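Local structure of pyridine nucleotide-disulphide oxidoreductase dimerisation region (6KYY) at residues G47-C50 and I51-C55; G151-S155 and T156-N160; V178-A181 and S182-N186. The protein binds FAD as a pyridine nucleotide-disulphide oxidoreductase induced by hypochlorous acid, and is probably involved in resistance to reactive chlorine species. All blocks are in the same frame, centred on the assembly; numbering follows the deposited sequence.

The three contacts follow one another from the flavin to helix 175-186 of the second Rossmann-type unit, with contact 2 in the middle. Contact 1 holds the cysteine pair with its copper ion beside the isoalloxazine. Contact 2, its centre 15 Å away, touches contact 1 where Ile53 CG2 meets Thr156 CG2 at 3.5 Å, and its Ser155 reaches the FAD. Contact 3 packs against contact 2, with centres 14 Å apart: Leu159 CD2 lies 3.5 Å from Phe180 CE1, and Leu158 CD2 lies 3.7 Å from Phe184 CE1. Contacts 1 and 3 do not touch; their nearest atoms are about 6 Å apart. The side chain of Glu179 nevertheless comes within about 4 Å of the flavin.

Contact 1 of 3, residues G47-C50 and I51-C55; sequences GGTC and INIGC. With CU (copper (II) ion), chain V; FAD (flavin-adenine dinucleotide), chain N.
Cys50 and Cys55 form the CxxxxC redox pair of the disulphide reductase family, set on and just beyond the short helix 49-53 beside the FAD. Here the two sulfurs are bridged by a copper(II) ion instead of being joined in a disulfide. Cys50 SG binds the metal at 1.8 Å and Cys55 SG at 2.1 Å; the short first distance, and the close approach of Cys50 CB to the ion, make the exact geometry doubtful. Cys50 carries its sulfur anti to the backbone N (chi1 168°), which swings it along the chain toward Cys55. His433 of the second subunit, assigned as the proton acceptor, packs on both cysteines and so brings that subunit up to the pair.

The turn itself is tied by the backbone. Ile53 N donates to Thr49 O at 2.9 Å with an N-H...O angle of 158°, and Gly54 N follows with a bond to Cys50 O. The side chains of Ile53 and Thr49 cross at a slant, CG1 meeting CG2. Asn52, later in the helix, turns its amide back to the loop before it: ND2 gives a 2.9 Å bond to O of Gly48, the N-cap residue, and also bonds Tyr46 O, while OD1 takes Arg86 NE. Both ends of the amide are thereby engaged, which fixes its rotation.

The N-terminal end of the helix faces the pyrophosphate. Thr49 N donates to FAD O2A at 2.8 Å and Thr49 OG1 to FAD O1A at 2.6 Å, so one residue grips two oxygens of the same phosphate with its main chain and its side chain. Further along the cofactor, Cys55 SG is placed next to the flavin by FAD C4X, the ring carbon bonded to N5.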
loop_
_atom_site.group_PDB
_atom_site.type_symbol
_atom_site.label_atom_id
_atom_site.label_comp_id
_atom_site.label_asym_id
_atom_site.label_seq_id
_atom_site.Cartn_x
_atom_site.Cartn_y
_atom_site.Cartn_z
ATOM N N GLY B 47 -17.962 -15.286 -11.744
ATOM C CA GLY B 47 -17.162 -14.197 -11.234
ATOM C C GLY B 47 -16.068 -13.719 -12.162
ATOM O O GLY B 47 -15.503 -12.645 -11.921
ATOM N N GLY B 48 -15.746 -14.479 -13.200
ATOM C CA GLY B 48 -14.814 -14.043 -14.222
ATOM C C GLY B 48 -13.477 -14.760 -14.128
ATOM O O GLY B 48 -13.230 -15.586 -13.248
ATOM N N THR B 49 -12.608 -14.405 -15.079
ATOM C CA THR B 49 -11.284 -15.017 -15.164
ATOM C C THR B 49 -10.432 -14.678 -13.943
ATOM O O THR B 49 -9.728 -15.543 -13.407
ATOM C CB THR B 49 -10.591 -14.558 -16.450
ATOM O OG1 THR B 49 -11.110 -15.291 -17.569
ATOM C CG2 THR B 49 -9.087 -14.764 -16.370
ATOM N N CYS B 50 -10.489 -13.424 -13.492
ATOM C CA CYS B 50 -9.678 -12.969 -12.363
ATOM C C CYS B 50 -9.939 -13.788 -11.103
ATOM O O CYS B 50 -9.029 -14.411 -10.548
ATOM C CB CYS B 50 -9.944 -11.486 -12.104
ATOM S SG CYS B 50 -9.260 -10.863 -10.523
ATOM N N ILE B 51 -11.183 -13.771 -10.622
ATOM C CA ILE B 51 -11.549 -14.447 -9.384
ATOM C C ILE B 51 -11.082 -15.903 -9.324
ATOM O O ILE B 51 -10.709 -16.390 -8.254
ATOM C CB ILE B 51 -13.077 -14.350 -9.225
ATOM C CG1 ILE B 51 -13.500 -12.878 -9.145
ATOM C CG2 ILE B 51 -13.551 -15.198 -8.028
ATOM C CD1 ILE B 51 -13.685 -12.349 -7.767
ATOM N N ASN B 52 -11.104 -16.614 -10.448
ATOM C CA ASN B 52 -10.995 -18.065 -10.449
ATOM C C ASN B 52 -9.634 -18.569 -10.914
ATOM O O ASN B 52 -9.108 -19.541 -10.362
ATOM C CB ASN B 52 -12.100 -18.660 -11.332
ATOM C CG ASN B 52 -13.492 -18.405 -10.771
ATOM O OD1 ASN B 52 -13.836 -18.905 -9.701
ATOM N ND2 ASN B 52 -14.289 -17.608 -11.478
ATOM N N ILE B 53 -9.053 -17.920 -11.921
ATOM C CA ILE B 53 -7.830 -18.408 -12.545
ATOM C C ILE B 53 -6.872 -17.247 -12.797
ATOM O O ILE B 53 -5.838 -17.419 -13.449
ATOM C CB ILE B 53 -8.152 -19.156 -13.854
ATOM C CG1 ILE B 53 -8.750 -18.203 -14.889
ATOM C CG2 ILE B 53 -9.125 -20.301 -13.596
ATOM C CD1 ILE B 53 -8.618 -18.707 -16.308
ATOM N N GLY B 54 -7.197 -16.061 -12.273
ATOM C CA GLY B 54 -6.434 -14.864 -12.584
ATOM C C GLY B 54 -5.739 -14.178 -11.421
ATOM O O GLY B 54 -4.797 -14.730 -10.846
ATOM N N CYS B 55 -6.185 -12.968 -11.069
ATOM C CA CYS B 55 -5.475 -12.171 -10.067
ATOM C C CYS B 55 -5.537 -12.809 -8.685
ATOM O O CYS B 55 -4.514 -12.935 -8.003
ATOM C CB CYS B 55 -6.054 -10.761 -9.981
ATOM S SG CYS B 55 -6.007 -9.747 -11.418
HETATM CU CU CU V . -8.017 -10.416 -11.725
HETATM P PA FAD N . -12.993 -12.511 -18.234
HETATM O O1A FAD N . -11.875 -13.181 -18.941
HETATM O O2A FAD N . -12.725 -12.128 -16.774
HETATM O O5B FAD N . -14.296 -13.383 -18.313
HETATM C C5B FAD N . -14.447 -14.412 -19.313
HETATM C C4B FAD N . -15.642 -15.261 -18.954
HETATM O O4B FAD N . -16.436 -15.515 -20.136
HETATM C C3B FAD N . -15.312 -16.625 -18.346
HETATM O O3B FAD N . -16.141 -16.884 -17.220
HETATM C C2B FAD N . -15.584 -17.597 -19.497
HETATM O O2B FAD N . -15.999 -18.874 -19.024
HETATM C C1B FAD N . -16.731 -16.892 -20.213
HETATM N N9A FAD N . -16.883 -17.257 -21.618
HETATM C C8A FAD N . -15.898 -17.329 -22.568
HETATM N N7A FAD N . -16.325 -17.688 -23.756
HETATM C C5A FAD N . -17.688 -17.868 -23.574
HETATM C C6A FAD N . -18.722 -18.251 -24.451
HETATM N N6A FAD N . -18.534 -18.535 -25.742
HETATM N N1A FAD N . -19.974 -18.333 -23.947
HETATM C C2A FAD N . -20.168 -18.050 -22.657
HETATM N N3A FAD N . -19.274 -17.680 -21.737
HETATM C C4A FAD N . -18.046 -17.605 -22.262
HETATM N N1 FAD N . -5.303 -8.283 -14.471
HETATM C C2 FAD N . -4.971 -7.259 -13.630
HETATM O O2 FAD N . -5.512 -6.150 -13.714
HETATM N N3 FAD N . -4.010 -7.457 -12.654
HETATM C C4 FAD N . -3.300 -8.620 -12.434
HETATM O O4 FAD N . -2.475 -8.677 -11.525
HETATM C C4X FAD N . -3.656 -9.701 -13.337
HETATM N N5 FAD N . -3.063 -10.848 -13.181
HETATM C C5X FAD N . -3.407 -11.880 -14.037
HETATM C C6 FAD N . -2.765 -13.109 -13.895
HETATM C C7 FAD N . -3.075 -14.178 -14.730
HETATM C C7M FAD N . -2.362 -15.492 -14.547
HETATM C C8 FAD N . -4.047 -14.017 -15.731
HETATM C C8M FAD N . -4.405 -15.154 -16.649
HETATM C C9 FAD N . -4.689 -12.791 -15.876
HETATM C C9A FAD N . -4.377 -11.726 -15.039
HETATM N N10 FAD N . -5.013 -10.475 -15.155
HETATM C C10 FAD N . -4.676 -9.437 -14.321
HETATM C "C1'" FAD N . -6.032 -10.242 -16.190
HETATM C "C2'" FAD N . -7.457 -10.483 -15.701
HETATM O "O2'" FAD N . -7.634 -11.855 -15.347
HETATM C "C3'" FAD N . -8.437 -10.124 -16.819
HETATM O "O3'" FAD N . -7.883 -9.072 -17.600
HETATM C "C4'" FAD N . -9.822 -9.702 -16.330
HETATM O "O4'" FAD N . -10.494 -10.830 -15.768
HETATM C "C5'" FAD N . -10.663 -9.078 -17.425
HETATM O "O5'" FAD N . -11.335 -10.124 -18.157
HETATM P P FAD N . -12.621 -9.823 -19.015
HETATM O O1P FAD N . -13.487 -8.783 -18.298
HETATM O O2P FAD N . -12.248 -9.463 -20.400
HETATM O O3P FAD N . -13.417 -11.195 -19.010
#

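Contact 2 of 3, residues G151-S155 and T156-N160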
loop_
_atom_site.group_PDB
_atom_site.type_symbol
_atom_site.label_atom_id
_atom_site.label_comp_id
_atom_site.label_asym_id
_atom_site.label_seq_id
_atom_site.Cartn_x
_atom_site.Cartn_y
_atom_site.Cartn_z
ATOM N N GLY B 151 3.394 -33.599 -18.146
ATOM C CA GLY B 151 3.916 -32.665 -17.169
ATOM C C GLY B 151 3.821 -31.197 -17.518
ATOM O O GLY B 151 4.284 -30.359 -16.740
ATOM N N VAL B 152 3.232 -30.855 -18.660
ATOM C CA VAL B 152 3.121 -29.473 -19.112
ATOM C C VAL B 152 1.803 -28.892 -18.619
ATOM O O VAL B 152 0.774 -29.578 -18.606
ATOM C CB VAL B 152 3.231 -29.397 -20.647
ATOM C CG1 VAL B 152 3.220 -27.954 -21.121
ATOM C CG2 VAL B 152 4.489 -30.112 -21.122
ATOM N N TYR B 153 1.824 -27.622 -18.212
ATOM C CA TYR B 153 0.648 -26.984 -17.644
ATOM C C TYR B 153 0.460 -25.590 -18.220
ATOM O O TYR B 153 1.417 -24.932 -18.641
ATOM C CB TYR B 153 0.740 -26.881 -16.114
ATOM C CG TYR B 153 0.852 -28.212 -15.410
ATOM C CD1 TYR B 153 -0.280 -28.970 -15.138
ATOM C CD2 TYR B 153 2.084 -28.707 -15.006
ATOM C CE1 TYR B 153 -0.186 -30.186 -14.493
ATOM C CE2 TYR B 153 2.188 -29.920 -14.360
ATOM C CZ TYR B 153 1.050 -30.656 -14.107
ATOM O OH TYR B 153 1.150 -31.867 -13.462
ATOM N N ASP B 154 -0.794 -25.150 -18.222
ATOM C CA ASP B 154 -1.155 -23.766 -18.472
ATOM C C ASP B 154 -1.098 -22.989 -17.158
ATOM O O ASP B 154 -0.804 -23.544 -16.095
ATOM C CB ASP B 154 -2.548 -23.689 -19.090
ATOM C CG ASP B 154 -3.576 -24.449 -18.279
ATOM O OD1 ASP B 154 -4.787 -24.253 -18.512
ATOM O OD2 ASP B 154 -3.168 -25.278 -17.436
ATOM N N SER B 155 -1.393 -21.689 -17.221
ATOM C CA SER B 155 -1.508 -20.903 -15.996
ATOM C C SER B 155 -2.632 -21.435 -15.114
ATOM O O SER B 155 -2.516 -21.446 -13.883
ATOM C CB SER B 155 -1.738 -19.429 -16.331
ATOM O OG SER B 155 -2.388 -18.750 -15.269
ATOM N N THR B 156 -3.720 -21.896 -15.733
ATOM C CA THR B 156 -4.843 -22.444 -14.979
ATOM C C THR B 156 -4.465 -23.749 -14.287
ATOM O O THR B 156 -4.727 -23.929 -13.093
ATOM C CB THR B 156 -6.037 -22.659 -15.909
ATOM O OG1 THR B 156 -6.182 -21.531 -16.781
ATOM C CG2 THR B 156 -7.307 -22.856 -15.105
ATOM N N GLY B 157 -3.851 -24.676 -15.025
ATOM C CA GLY B 157 -3.544 -25.975 -14.453
ATOM C C GLY B 157 -2.431 -25.939 -13.426
ATOM O O GLY B 157 -2.359 -26.815 -12.558
ATOM N N LEU B 158 -1.550 -24.939 -13.504
ATOM C CA LEU B 158 -0.443 -24.876 -12.556
ATOM C C LEU B 158 -0.911 -24.461 -11.168
ATOM O O LEU B 158 -0.311 -24.871 -10.167
ATOM C CB LEU B 158 0.637 -23.918 -13.057
ATOM C CG LEU B 158 1.984 -24.077 -12.346
ATOM C CD1 LEU B 158 2.711 -25.317 -12.845
ATOM C CD2 LEU B 158 2.848 -22.838 -12.510
ATOM N N LEU B 159 -1.969 -23.658 -11.080
ATOM C CA LEU B 159 -2.499 -23.237 -9.790
ATOM C C LEU B 159 -3.273 -24.340 -9.078
ATOM O O LEU B 159 -3.707 -24.133 -7.940
ATOM C CB LEU B 159 -3.395 -22.008 -9.963
ATOM C CG LEU B 159 -2.685 -20.732 -10.418
ATOM C CD1 LEU B 159 -3.669 -19.584 -10.562
ATOM C CD2 LEU B 159 -1.575 -20.370 -9.450
ATOM N N ASN B 160 -3.455 -25.497 -9.715
ATOM C CA ASN B 160 -4.160 -26.624 -9.119
ATOM C C ASN B 160 -3.239 -27.813 -8.872
ATOM O O ASN B 160 -3.717 -28.938 -8.699
ATOM C CB ASN B 160 -5.337 -27.039 -10.002
ATOM C CG ASN B 160 -6.443 -26.003 -10.022
ATOM O OD1 ASN B 160 -6.823 -25.466 -8.982
ATOM N ND2 ASN B 160 -6.964 -25.714 -11.210
#
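Asp154 N-caps the short, weakly bonded helix 155-158, and its side chain bends back over the first turn to meet Thr156 and Gly157. The nearest atom of 156-160 to Asp154 CB is Thr156 N, 4.0 Å away. CG sits between the backbone N and the carbonyl carbon of its own residue (chi1 52°), and this torsion folds the carboxylate over the helix start, bringing CG within 3.3 Å of Gly157 N. At the tip the two oxygens part company. Asp154 OD2 accepts from Gly157 N at 2.6 Å, the capping bond, with an N-H...O angle of 141°; the donor arrives from above the carboxylate plane, 56° out of it. Asp154 OD1 lies against Thr156 instead, 3.3 Å from CB, with the two side chains set obliquely to each other.

The main chain of the same residue helps to start the helix, for Leu158 N donates to Asp154 O at 3.0 Å. The acid therefore takes one amide with its side chain and another with its carbonyl, and its negative charge would be expected to suit the positive end of the helix dipole. Beside the cap, the side chains of Tyr153 and Leu158 cross at about a right angle, Tyr153 CD2 lying 4.1 Å from Leu158 CD1. Ser155 O lies 3.5 Å from Leu159 CG.

Tyr153 belongs to strand 152-153, an outermost strand, within the chain, of the five-stranded parallel sheet, and bonds through its backbone to Leu253 and Ile255 of strand 252-255. The short helix follows: Ser155 touches the FAD and Phe180, Leu158 packs on helix 175-186 and on Leu254, and Leu159 inserts between helix 175-186 and helix 55-65.

Contact 3 of 3, residues V178-A181 and S182-N186; sequences VEFA and SMFAN
Phe180 and Met183 meet on one face of helix 175-186, and Phe184 joins them one turn on from Phe180. The backbone acceptors of the first four residues are all taken by amides of the next turn. Ser182 N donates to Val178 O at 3.2 Å, Met183 N to Glu179 O, Phe184 N to Phe180 O and Ala185 N to Ala181 O at 3.0 Å. The Phe184 amide comes in from above the Phe180 carbonyl plane, 37° out of it. Val178 O has further, weak partners, among them Ser182 OG at 3.4 Å. This hydroxyl sits beside its own backbone N and leans back along the helix to reach that carbonyl.

The one charged side chain here, Glu179, finds its partners elsewhere. OE2 forms a salt bridge with Lys59, and OE1 accepts from Phe340 N, so both oxygens are satisfied in a buried setting close to the flavin.

The rings and the methionine make the rest. Phe184 brings CE1 to the edge of the Phe180 ring, 3.5 Å from CD1, and the two side chains run side by side in the same direction; Phe180 O in turn lies at the edge of the Phe184 ring, 3.4 Å from Phe184 CD1. Met183, bent at chi2 and chi3, makes a Met-aromatic contact: SD approaches obliquely, 5.0 Å from the centroid of the Phe180 ring and 57° off its normal, with CE 3.8 Å from Phe180 CE1.

This helix joins strands 167-171 and 190-194 in a beta-alpha-beta crossover. The glycines Gly172, Gly174 and Gly177 at its start fit a GxGxxG pattern, consistent with the Rossmann-type nicotinamide nucleotide domain of these flavoprotein reductases.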
loop_
_atom_site.group_PDB
_atom_site.type_symbol
_atom_site.label_atom_id
_atom_site.label_comp_id
_atom_site.label_asym_id
_atom_site.label_seq_id
_atom_site.Cartn_x
_atom_site.Cartn_y
_atom_site.Cartn_z
ATOM N N VAL B 178 7.167 -14.256 -15.049
ATOM C CA VAL B 178 8.020 -13.733 -13.985
ATOM C C VAL B 178 7.268 -13.725 -12.660
ATOM O O VAL B 178 7.845 -13.995 -11.598
ATOM C CB VAL B 178 8.535 -12.332 -14.361
ATOM C CG1 VAL B 178 9.337 -11.736 -13.226
ATOM C CG2 VAL B 178 9.377 -12.399 -15.625
ATOM N N GLU B 179 5.970 -13.417 -12.702
ATOM C CA GLU B 179 5.131 -13.515 -11.510
ATOM C C GLU B 179 5.184 -14.918 -10.922
ATOM O O GLU B 179 5.348 -15.094 -9.708
ATOM C CB GLU B 179 3.693 -13.132 -11.859
ATOM C CG GLU B 179 2.943 -12.390 -10.771
ATOM C CD GLU B 179 1.770 -11.600 -11.321
ATOM O OE1 GLU B 179 1.969 -10.434 -11.724
ATOM O OE2 GLU B 179 0.648 -12.150 -11.359
ATOM N N PHE B 180 5.052 -15.937 -11.775
ATOM C CA PHE B 180 5.136 -17.318 -11.320
ATOM C C PHE B 180 6.555 -17.715 -10.939
ATOM O O PHE B 180 6.731 -18.657 -10.158
ATOM C CB PHE B 180 4.605 -18.257 -12.402
ATOM C CG PHE B 180 3.121 -18.466 -12.343
ATOM C CD1 PHE B 180 2.563 -19.264 -11.361
ATOM C CD2 PHE B 180 2.286 -17.862 -13.267
ATOM C CE1 PHE B 180 1.199 -19.459 -11.302
ATOM C CE2 PHE B 180 0.919 -18.053 -13.212
ATOM C CZ PHE B 180 0.375 -18.853 -12.228
ATOM N N ALA B 181 7.565 -17.027 -11.473
ATOM C CA ALA B 181 8.944 -17.338 -11.116
ATOM C C ALA B 181 9.199 -17.073 -9.637
ATOM O O ALA B 181 9.684 -17.949 -8.913
ATOM C CB ALA B 181 9.907 -16.528 -11.985
ATOM N N SER B 182 8.869 -15.866 -9.168
ATOM C CA SER B 182 9.085 -15.538 -7.762
ATOM C C SER B 182 8.182 -16.361 -6.853
ATOM O O SER B 182 8.613 -16.802 -5.782
ATOM C CB SER B 182 8.852 -14.045 -7.525
ATOM O OG SER B 182 9.294 -13.270 -8.624
ATOM N N MET B 183 6.931 -16.580 -7.265
ATOM C CA MET B 183 5.972 -17.265 -6.401
ATOM C C MET B 183 6.440 -18.671 -6.049
ATOM O O MET B 183 6.366 -19.086 -4.887
ATOM C CB MET B 183 4.600 -17.315 -7.071
ATOM C CG MET B 183 3.556 -18.075 -6.269
ATOM S SD MET B 183 2.351 -18.920 -7.307
ATOM C CE MET B 183 1.541 -17.521 -8.071
ATOM N N PHE B 184 6.927 -19.420 -7.038
ATOM C CA PHE B 184 7.362 -20.785 -6.771
ATOM C C PHE B 184 8.776 -20.833 -6.204
ATOM O O PHE B 184 9.083 -21.717 -5.396
ATOM C CB PHE B 184 7.255 -21.625 -8.043
ATOM C CG PHE B 184 5.859 -22.106 -8.329
ATOM C CD1 PHE B 184 4.901 -21.239 -8.831
ATOM C CD2 PHE B 184 5.500 -23.421 -8.082
ATOM C CE1 PHE B 184 3.614 -21.675 -9.087
ATOM C CE2 PHE B 184 4.214 -23.864 -8.337
ATOM C CZ PHE B 184 3.271 -22.990 -8.841
ATOM N N ALA B 185 9.643 -19.898 -6.603
ATOM C CA ALA B 185 10.959 -19.811 -5.980
ATOM C C ALA B 185 10.855 -19.370 -4.528
ATOM O O ALA B 185 11.745 -19.669 -3.723
ATOM C CB ALA B 185 11.859 -18.859 -6.764
ATOM N N ASN B 186 9.783 -18.658 -4.175
ATOM C CA ASN B 186 9.534 -18.339 -2.773
ATOM C C ASN B 186 9.103 -19.580 -2.001
ATOM O O ASN B 186 9.453 -19.742 -0.826
ATOM C CB ASN B 186 8.473 -17.246 -2.663
ATOM C CG ASN B 186 9.065 -15.852 -2.692
ATOM O OD1 ASN B 186 10.257 -15.662 -2.450
ATOM N ND2 ASN B 186 8.228 -14.864 -2.986
#